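Long-range contact in chitin elicitor receptor kinase 1 (Arabidopsis thaliana, PDB 4EBY), which probably perceives fungal chitin at the plant cell surface through its LysM ectodomain, chitin-induced dimerization then activating it as an immune receptor kinase: residues F143-L148 / N181-V186. Numbering follows the deposited sequence.
Sequences FVTYPL and NGIVYV
Asn181 meets Leu148 just beyond the paired strands 143-147 and 183-187 of a LysM domain, a worked example of how the beta-alpha-alpha-beta motif brings its ends together as neighbouring antiparallel strands after an excursion through helices 154-161 and 165-171. The carbonyl O of Asn181 lies against Leu148 CD1 at 3.6 Å. Gly182 O is gripped twice: it takes the N-H of Leu148 at 2.8 Å, and a water that also donates to Leu148 O bridges the two segments beside that bond. Ile183 then turns to the Thr145 and Pro147 side of the sheet, where its CG2 and CD1 both rest on Thr145 CG2. Val184 points the other way and exchanges two backbone hydrogen bonds with Tyr146. With CG1 anti to the carbonyl carbon (chi1 -69°), its CG2 falls between the backbone N and that carbon and reaches Leu148 CD2 at 3.8 Å and Tyr146 CD2 at 4.0 Å; the Leu148 and Val184 side chains cross at about a right angle. The Tyr146 ring leads away from the strand pair, its hydroxyl bonded to Asp152 and its ring in a cation-pi contact with Arg60. Tyr185 lies side by side with Thr145, whose OG1, hydrogen-bonded to Asn128 O, meets the ring at its edge, in plane, 3.8 Å from CE1. Val186 closes the ladder with two bonds to Val144, while helix 154-161 packs on its side chain through Ile157 and Ser161. The straighter of that pair, at 172°, runs from Val144 N to Val186 O over 2.7 Å.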
loop_
_atom_site.group_PDB
_atom_site.type_symbol
_atom_site.label_atom_id
_atom_site.label_comp_id
_atom_site.label_asym_id
_atom_site.label_seq_id
_atom_site.Cartn_x
_atom_site.Cartn_y
_atom_site.Cartn_z
ATOM N N PHE A 143 -9.666 1.135 2.863
ATOM C CA PHE A 143 -8.630 0.517 3.692
ATOM C C PHE A 143 -7.236 0.796 3.217
ATOM O O PHE A 143 -6.974 0.818 2.006
ATOM C CB PHE A 143 -8.839 -0.997 3.794
ATOM C CG PHE A 143 -9.992 -1.345 4.681
ATOM C CD1 PHE A 143 -9.770 -1.714 5.996
ATOM C CD2 PHE A 143 -11.288 -1.207 4.227
ATOM C CE1 PHE A 143 -10.854 -1.961 6.851
ATOM C CE2 PHE A 143 -12.363 -1.436 5.054
ATOM C CZ PHE A 143 -12.151 -1.841 6.363
ATOM N N VAL A 144 -6.360 0.996 4.193
ATOM C CA VAL A 144 -4.937 1.197 3.949
ATOM C C VAL A 144 -4.252 -0.150 4.072
ATOM O O VAL A 144 -4.405 -0.853 5.075
ATOM C CB VAL A 144 -4.298 2.133 4.996
ATOM C CG1 VAL A 144 -2.828 2.375 4.672
ATOM C CG2 VAL A 144 -5.051 3.481 5.087
ATOM N N THR A 145 -3.513 -0.519 3.037
ATOM C CA THR A 145 -2.608 -1.647 3.106
ATOM C C THR A 145 -1.337 -1.140 3.789
ATOM O O THR A 145 -0.584 -0.325 3.228
ATOM C CB THR A 145 -2.304 -2.134 1.686
ATOM O OG1 THR A 145 -3.525 -2.614 1.102
ATOM C CG2 THR A 145 -1.289 -3.259 1.704
ATOM N N TYR A 146 -1.123 -1.598 5.015
ATOM C CA TYR A 146 -0.171 -0.974 5.919
ATOM C C TYR A 146 0.913 -1.964 6.313
ATOM O O TYR A 146 0.681 -2.863 7.108
ATOM C CB TYR A 146 -0.942 -0.475 7.164
ATOM C CG TYR A 146 -0.128 0.318 8.166
ATOM C CD1 TYR A 146 -0.217 1.700 8.214
ATOM C CD2 TYR A 146 0.691 -0.322 9.094
ATOM C CE1 TYR A 146 0.497 2.440 9.142
ATOM C CE2 TYR A 146 1.422 0.418 10.029
ATOM C CZ TYR A 146 1.314 1.800 10.036
ATOM O OH TYR A 146 2.008 2.564 10.949
ATOM N N PRO A 147 2.111 -1.844 5.728
ATOM C CA PRO A 147 3.192 -2.745 6.151
ATOM C C PRO A 147 3.709 -2.357 7.545
ATOM O O PRO A 147 4.068 -1.196 7.795
ATOM C CB PRO A 147 4.275 -2.524 5.069
ATOM C CG PRO A 147 3.516 -1.916 3.891
ATOM C CD PRO A 147 2.487 -1.033 4.551
ATOM N N LEU A 148 3.721 -3.336 8.448
ATOM C CA LEU A 148 4.144 -3.125 9.833
ATOM C C LEU A 148 5.640 -2.894 9.945
ATOM O O LEU A 148 6.432 -3.542 9.256
ATOM C CB LEU A 148 3.769 -4.334 10.690
ATOM C CG LEU A 148 2.277 -4.560 10.942
ATOM C CD1 LEU A 148 2.064 -5.882 11.697
ATOM C CD2 LEU A 148 1.657 -3.386 11.714
ATOM N N ASN A 181 6.560 -6.960 10.911
ATOM C CA ASN A 181 6.626 -7.425 9.531
ATOM C C ASN A 181 5.270 -7.817 8.951
ATOM O O ASN A 181 4.283 -7.964 9.682
ATOM C CB ASN A 181 7.664 -8.538 9.359
ATOM C CG ASN A 181 7.380 -9.734 10.224
ATOM O OD1 ASN A 181 6.342 -10.376 10.087
ATOM N ND2 ASN A 181 8.309 -10.053 11.118
ATOM N N GLY A 182 5.208 -7.947 7.634
ATOM C CA GLY A 182 3.950 -8.224 6.966
ATOM C C GLY A 182 3.025 -7.022 6.961
ATOM O O GLY A 182 3.443 -5.900 7.250
ATOM N N ILE A 183 1.770 -7.264 6.598
ATOM C CA ILE A 183 0.812 -6.206 6.328
ATOM C C ILE A 183 -0.417 -6.357 7.231
ATOM O O ILE A 183 -0.820 -7.480 7.610
ATOM C CB ILE A 183 0.385 -6.275 4.856
ATOM C CG1 ILE A 183 1.451 -5.576 3.985
ATOM C CG2 ILE A 183 -0.970 -5.644 4.636
ATOM C CD1 ILE A 183 1.346 -5.930 2.540
ATOM N N VAL A 184 -1.009 -5.219 7.576
ATOM C CA VAL A 184 -2.343 -5.212 8.197
ATOM C C VAL A 184 -3.196 -4.228 7.406
ATOM O O VAL A 184 -2.660 -3.358 6.723
ATOM C CB VAL A 184 -2.331 -4.805 9.685
ATOM C CG1 VAL A 184 -1.667 -5.892 10.545
ATOM C CG2 VAL A 184 -1.700 -3.412 9.889
ATOM N N TYR A 185 -4.516 -4.387 7.493
ATOM C CA TYR A 185 -5.448 -3.497 6.815
ATOM C C TYR A 185 -6.086 -2.568 7.844
ATOM O O TYR A 185 -6.652 -3.027 8.840
ATOM C CB TYR A 185 -6.522 -4.307 6.096
ATOM C CG TYR A 185 -5.956 -5.248 5.059
ATOM C CD1 TYR A 185 -5.382 -4.762 3.898
ATOM C CD2 TYR A 185 -6.009 -6.622 5.242
ATOM C CE1 TYR A 185 -4.860 -5.613 2.953
ATOM C CE2 TYR A 185 -5.500 -7.480 4.304
ATOM C CZ TYR A 185 -4.927 -6.968 3.160
ATOM O OH TYR A 185 -4.415 -7.830 2.218
ATOM N N VAL A 186 -5.971 -1.264 7.600
ATOM C CA VAL A 186 -6.416 -0.242 8.552
ATOM C C VAL A 186 -7.411 0.670 7.839
ATOM O O VAL A 186 -7.094 1.183 6.775
ATOM C CB VAL A 186 -5.195 0.612 8.977
ATOM C CG1 VAL A 186 -5.616 1.765 9.921
ATOM C CG2 VAL A 186 -4.099 -0.284 9.602
HETATM O O HOH W 1 6.128 -4.865 6.837
#